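Local coordinates for protein biotin transporter BioY (Lactococcus lactis subsp. cremoris, PDB 4DVE) that is a membrane-embedded S component that binds biotin for an energy-coupling factor (ECF) type ABC transporter, probably for its uptake, at residues A[44-49]-A[149-154]; A[142-147]-A[168-173]. All coordinates share one frame; numbering follows the deposited sequence.

Overall arrangement
Interaction 1 sets the loop segment 44-49 against the end of helix 128-155; interaction 2 joins the middle of that helix to 168-173, at the beginning of helix 170-189. Their centres lie about 10 Å apart, and biotin reaches both. Its ureido ring is divided between them: the loop's backbone holds N2 and O3, while Asp173 takes N1. Phe169 ties the two together directly, for its CZ lies 3.5 Å from Val46 O and its CE2 3.9 Å from Ile44 CD1. Ser99 adds a further hydrogen bond to the ligand. The loop, the shared helix and the start of helix 170-189 thus form adjoining parts of one pocket.

Interaction 1. Residues A[44-49]-A[149-154]; sequences IPVPII and IWLSFQ. With BTN (biotin), chain D.
Leu151 of helix 128-155 pushes its two methyls into the start of loop segment 44-49, and three residues in a row receive them. CD2 meets Ile44, lying 3.9 Å from its CD1 and about as far from its CB and CG2. The other methyl, CD1, rests on the Pro45 ring, 4.1 Å from Pro45 CD and from CG, and comes within 4.2 Å of Val46 CG2. The leucine reaches the loop because its CG stands anti to the backbone N (chi1 178°), which carries the fork away from its own helix. Pro45 is the centre of an inverse gamma turn, closed by a weak bond from Val46 N to Ile44 O, a sharp bend that lets three consecutive side chains meet the leucine's methyls.

Val46 faces two ways. Its CG2 touches the leucine, whereas CG1, anti to the backbone N (chi1 176°), lies 3.7 Å from biotin C7 at the root of the valeryl tail. Further along, the backbone takes over: biotin N2 donates to Pro47 O (2.9 Å), and Ile49 N donates to biotin O3 (3.0 Å) in a nearly straight bond of 168°. Chemically, then, the loop meets the helix through apolar contacts without a hydrogen bond across, and turns Pro47 O and Ile49 N to the ureido group, which is met as donor through N2 and as acceptor through O3.

Interaction 2. Residues A[142-147]-A[168-173]; sequences FVDFVG and VFIPGD. With BTN (biotin), chain D.
Two buried acidic side chains come together beside the ligand: Asp144 OD2 and Asp173 OD2 are 2.6 Å apart, with the planes of the two acid groups turned 47° against each other. They approach from opposite directions, Asp144 from helix 128-155 and Asp173 from near the start of helix 170-189. Asp173 holds its CG anti to its own carbonyl carbon (chi1 -70°), a position from which its acid group can receive biotin N1. The bond from N1 to OD1 is 3.0 Å long with an angle of 160°; a second, weak one goes to OD2. Lys176 forms a salt bridge with the same OD1 and Asn52 hydrogen-bonds to it, so three donors converge on this oxygen. Asp144 OD1 meanwhile lies 3.1 Å from biotin C6, next to the ligand's sulfur.

Phe169 lies flat against the ureido ring. Biotin C4 sits 3.6 Å above the centre of one face, and Val168 CG1 backs the opposite face, holding the phenyl between them. With an alanine in place of Phe169, the ureido ring is likely to lose its aromatic floor, and a gap would probably open between the ligand and Val168. Ile170 CD1 closes in on Asp144 OD2 at 4.1 Å and also rests on Val140, one turn earlier in helix 128-155. Around this junction, Tyr102 of helix 100-119 touches Phe169, while Val143 packs on Trp106 and Thr109 of the same helix.

Interaction 1. Residues A[44-49]-A[149-154]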
# COMPACT_ATOMS: atom_id res chain seq x y z
N ILE A 44 -5.49 -10.36 -18.23
CA ILE A 44 -4.29 -9.51 -18.16
C ILE A 44 -3.20 -10.24 -17.37
O ILE A 44 -3.47 -11.15 -16.60
CB ILE A 44 -4.61 -8.10 -17.61
CG1 ILE A 44 -5.32 -8.18 -16.25
CG2 ILE A 44 -5.44 -7.33 -18.64
CD1 ILE A 44 -5.49 -6.84 -15.55
N PRO A 45 -1.95 -9.87 -17.60
CA PRO A 45 -0.89 -10.58 -16.91
C PRO A 45 -0.56 -9.96 -15.53
O PRO A 45 0.60 -9.75 -15.23
CB PRO A 45 0.28 -10.43 -17.89
CG PRO A 45 0.06 -9.09 -18.52
CD PRO A 45 -1.43 -8.95 -18.63
N VAL A 46 -1.59 -9.68 -14.72
CA VAL A 46 -1.45 -9.12 -13.37
C VAL A 46 -2.33 -9.98 -12.46
O VAL A 46 -3.52 -10.13 -12.71
CB VAL A 46 -1.92 -7.64 -13.31
CG1 VAL A 46 -1.87 -7.06 -11.90
CG2 VAL A 46 -1.10 -6.80 -14.27
N PRO A 47 -1.73 -10.55 -11.41
CA PRO A 47 -2.48 -11.40 -10.49
C PRO A 47 -3.24 -10.65 -9.38
O PRO A 47 -2.92 -9.50 -9.02
CB PRO A 47 -1.37 -12.27 -9.86
CG PRO A 47 -0.21 -11.36 -9.78
CD PRO A 47 -0.29 -10.53 -11.07
N ILE A 48 -4.22 -11.33 -8.81
CA ILE A 48 -4.79 -10.89 -7.54
C ILE A 48 -3.76 -11.27 -6.46
O ILE A 48 -3.20 -12.39 -6.46
CB ILE A 48 -6.14 -11.56 -7.28
CG1 ILE A 48 -7.18 -11.15 -8.35
CG2 ILE A 48 -6.61 -11.31 -5.85
CD1 ILE A 48 -8.46 -12.01 -8.35
N ILE A 49 -3.53 -10.34 -5.54
CA ILE A 49 -2.54 -10.51 -4.48
C ILE A 49 -3.13 -10.04 -3.15
O ILE A 49 -4.23 -9.48 -3.09
CB ILE A 49 -1.24 -9.70 -4.78
CG1 ILE A 49 -1.51 -8.18 -4.80
CG2 ILE A 49 -0.60 -10.11 -6.12
CD1 ILE A 49 -0.24 -7.33 -4.75
N ILE A 149 -2.96 2.14 -16.45
CA ILE A 149 -2.34 2.96 -17.50
C ILE A 149 -0.99 2.42 -17.90
O ILE A 149 -0.66 2.28 -19.11
CB ILE A 149 -2.25 4.43 -17.07
CG1 ILE A 149 -3.65 5.02 -16.97
CG2 ILE A 149 -1.45 5.29 -18.06
CD1 ILE A 149 -3.64 6.33 -16.21
N TRP A 150 -0.18 2.09 -16.91
CA TRP A 150 1.12 1.52 -17.16
C TRP A 150 1.03 0.22 -17.93
O TRP A 150 1.73 0.02 -18.92
CB TRP A 150 1.83 1.29 -15.85
CG TRP A 150 3.18 0.67 -15.98
CD1 TRP A 150 3.51 -0.65 -16.26
CD2 TRP A 150 4.45 1.34 -15.74
NE1 TRP A 150 4.87 -0.83 -16.27
CE2 TRP A 150 5.49 0.33 -15.95
CE3 TRP A 150 4.82 2.63 -15.38
CZ2 TRP A 150 6.84 0.62 -15.79
CZ3 TRP A 150 6.19 2.92 -15.22
CH2 TRP A 150 7.17 1.94 -15.43
N LEU A 151 0.14 -0.65 -17.48
CA LEU A 151 -0.13 -1.90 -18.16
C LEU A 151 -0.46 -1.72 -19.64
O LEU A 151 0.09 -2.41 -20.49
CB LEU A 151 -1.26 -2.65 -17.45
CG LEU A 151 -1.70 -3.97 -18.09
CD1 LEU A 151 -0.57 -5.02 -18.09
CD2 LEU A 151 -2.98 -4.43 -17.40
N SER A 152 -1.37 -0.80 -19.94
CA SER A 152 -1.76 -0.47 -21.30
C SER A 152 -0.53 -0.15 -22.16
O SER A 152 -0.35 -0.69 -23.25
CB SER A 152 -2.72 0.74 -21.28
OG SER A 152 -3.10 1.06 -22.59
N PHE A 153 0.33 0.71 -21.63
CA PHE A 153 1.54 1.09 -22.35
C PHE A 153 2.53 -0.05 -22.42
O PHE A 153 3.03 -0.34 -23.48
CB PHE A 153 2.20 2.34 -21.74
CG PHE A 153 1.56 3.63 -22.18
CD1 PHE A 153 1.87 4.19 -23.42
CD2 PHE A 153 0.65 4.30 -21.37
CE1 PHE A 153 1.27 5.38 -23.83
CE2 PHE A 153 0.06 5.48 -21.77
CZ PHE A 153 0.37 6.02 -23.00
N GLN A 154 2.83 -0.74 -21.33
CA GLN A 154 3.93 -1.72 -21.44
C GLN A 154 3.55 -3.03 -22.11
O GLN A 154 4.40 -3.69 -22.66
CB GLN A 154 4.72 -1.89 -20.13
CG GLN A 154 4.28 -2.98 -19.21
CD GLN A 154 4.58 -4.39 -19.66
OE1 GLN A 154 5.71 -4.77 -19.95
NE2 GLN A 154 3.57 -5.17 -19.65
C11 BTN D . 3.94 -7.40 -8.25
O11 BTN D . 4.21 -8.11 -7.25
O12 BTN D . 4.59 -7.54 -9.30
C10 BTN D . 2.82 -6.34 -8.20
C9 BTN D . 1.42 -6.92 -8.43
C8 BTN D . 0.36 -5.80 -8.44
C7 BTN D . -1.06 -6.37 -8.36
C2 BTN D . -2.13 -5.30 -8.33
S1 BTN D . -2.06 -4.36 -6.79
C6 BTN D . -3.71 -3.75 -7.05
C5 BTN D . -4.52 -4.86 -7.74
N1 BTN D . -5.18 -5.70 -6.77
C3 BTN D . -4.72 -6.95 -6.77
O3 BTN D . -5.11 -7.86 -6.04
N2 BTN D . -3.76 -7.05 -7.71
C4 BTN D . -3.55 -5.82 -8.44

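Interaction 2. Residues A[142-147]-A[168-173]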
# COMPACT_ATOMS: atom_id res chain seq x y z
N PHE A 142 -6.47 5.19 -6.96
CA PHE A 142 -5.18 5.75 -7.42
C PHE A 142 -4.24 4.64 -7.90
O PHE A 142 -3.76 4.66 -9.03
CB PHE A 142 -4.50 6.55 -6.29
CG PHE A 142 -3.09 6.97 -6.59
CD1 PHE A 142 -2.83 7.94 -7.58
CD2 PHE A 142 -2.03 6.43 -5.91
CE1 PHE A 142 -1.53 8.34 -7.85
CE2 PHE A 142 -0.73 6.81 -6.18
CZ PHE A 142 -0.47 7.77 -7.14
N VAL A 143 -3.99 3.65 -7.05
CA VAL A 143 -3.13 2.52 -7.39
C VAL A 143 -3.56 1.75 -8.66
O VAL A 143 -2.73 1.56 -9.59
CB VAL A 143 -2.95 1.57 -6.19
CG1 VAL A 143 -2.27 0.24 -6.59
CG2 VAL A 143 -2.21 2.30 -5.05
N ASP A 144 -4.84 1.38 -8.73
CA ASP A 144 -5.35 0.56 -9.82
C ASP A 144 -5.41 1.36 -11.15
O ASP A 144 -5.12 0.82 -12.21
CB ASP A 144 -6.70 -0.11 -9.47
CG ASP A 144 -6.59 -1.10 -8.27
OD1 ASP A 144 -5.49 -1.26 -7.70
OD2 ASP A 144 -7.64 -1.66 -7.83
N PHE A 145 -5.69 2.64 -11.06
CA PHE A 145 -5.65 3.53 -12.22
C PHE A 145 -4.25 3.71 -12.80
O PHE A 145 -4.04 3.51 -14.01
CB PHE A 145 -6.25 4.88 -11.84
CG PHE A 145 -6.41 5.79 -12.98
CD1 PHE A 145 -7.37 5.52 -13.95
CD2 PHE A 145 -5.56 6.86 -13.14
CE1 PHE A 145 -7.52 6.35 -15.05
CE2 PHE A 145 -5.71 7.70 -14.23
CZ PHE A 145 -6.68 7.45 -15.19
N VAL A 146 -3.28 4.07 -11.96
CA VAL A 146 -1.89 4.15 -12.45
C VAL A 146 -1.40 2.79 -13.01
O VAL A 146 -0.74 2.73 -14.05
CB VAL A 146 -0.89 4.69 -11.38
CG1 VAL A 146 0.54 4.72 -11.91
CG2 VAL A 146 -1.31 6.10 -10.91
N GLY A 147 -1.70 1.72 -12.28
CA GLY A 147 -1.38 0.37 -12.71
C GLY A 147 -1.96 0.02 -14.09
O GLY A 147 -1.25 -0.55 -14.93
N VAL A 168 -11.76 -6.44 -12.08
CA VAL A 168 -11.51 -7.71 -11.40
C VAL A 168 -10.83 -7.55 -10.03
O VAL A 168 -11.04 -8.40 -9.17
CB VAL A 168 -10.65 -8.70 -12.26
CG1 VAL A 168 -9.15 -8.38 -12.20
CG2 VAL A 168 -10.89 -10.13 -11.85
N PHE A 169 -10.03 -6.49 -9.85
CA PHE A 169 -9.32 -6.24 -8.59
C PHE A 169 -10.15 -5.56 -7.51
O PHE A 169 -9.76 -5.59 -6.34
CB PHE A 169 -8.03 -5.45 -8.80
CG PHE A 169 -7.07 -6.13 -9.73
CD1 PHE A 169 -6.70 -7.46 -9.52
CD2 PHE A 169 -6.58 -5.47 -10.84
CE1 PHE A 169 -5.86 -8.12 -10.41
CE2 PHE A 169 -5.74 -6.11 -11.73
CZ PHE A 169 -5.38 -7.45 -11.52
N ILE A 170 -11.29 -4.98 -7.90
CA ILE A 170 -12.04 -4.10 -7.02
C ILE A 170 -12.63 -4.81 -5.77
O ILE A 170 -12.51 -4.30 -4.67
CB ILE A 170 -13.14 -3.31 -7.78
CG1 ILE A 170 -12.49 -2.29 -8.74
CG2 ILE A 170 -14.14 -2.64 -6.82
CD1 ILE A 170 -11.66 -1.20 -8.08
N PRO A 171 -13.27 -5.97 -5.95
CA PRO A 171 -13.86 -6.65 -4.79
C PRO A 171 -12.83 -7.02 -3.71
O PRO A 171 -13.06 -6.77 -2.50
CB PRO A 171 -14.49 -7.92 -5.37
CG PRO A 171 -14.52 -7.73 -6.84
CD PRO A 171 -13.57 -6.65 -7.23
N GLY A 172 -11.72 -7.60 -4.16
CA GLY A 172 -10.61 -7.95 -3.26
C GLY A 172 -9.96 -6.69 -2.67
O GLY A 172 -9.64 -6.66 -1.48
N ASP A 173 -9.81 -5.65 -3.48
CA ASP A 173 -9.21 -4.40 -2.98
C ASP A 173 -10.10 -3.67 -1.95
O ASP A 173 -9.57 -3.08 -0.98
CB ASP A 173 -8.77 -3.47 -4.11
CG ASP A 173 -7.55 -4.01 -4.88
OD1 ASP A 173 -6.93 -5.01 -4.43
OD2 ASP A 173 -7.20 -3.45 -5.97
C11 BTN D . 3.94 -7.40 -8.25
O11 BTN D . 4.21 -8.11 -7.25
O12 BTN D . 4.59 -7.54 -9.30
C10 BTN D . 2.82 -6.34 -8.20
C9 BTN D . 1.42 -6.92 -8.43
C8 BTN D . 0.36 -5.80 -8.44
C7 BTN D . -1.06 -6.37 -8.36
C2 BTN D . -2.13 -5.30 -8.33
S1 BTN D . -2.06 -4.36 -6.79
C6 BTN D . -3.71 -3.75 -7.05
C5 BTN D . -4.52 -4.86 -7.74
N1 BTN D . -5.18 -5.70 -6.77
C3 BTN D . -4.72 -6.95 -6.77
O3 BTN D . -5.11 -7.86 -6.04
N2 BTN D . -3.76 -7.05 -7.71
C4 BTN D . -3.55 -5.82 -8.44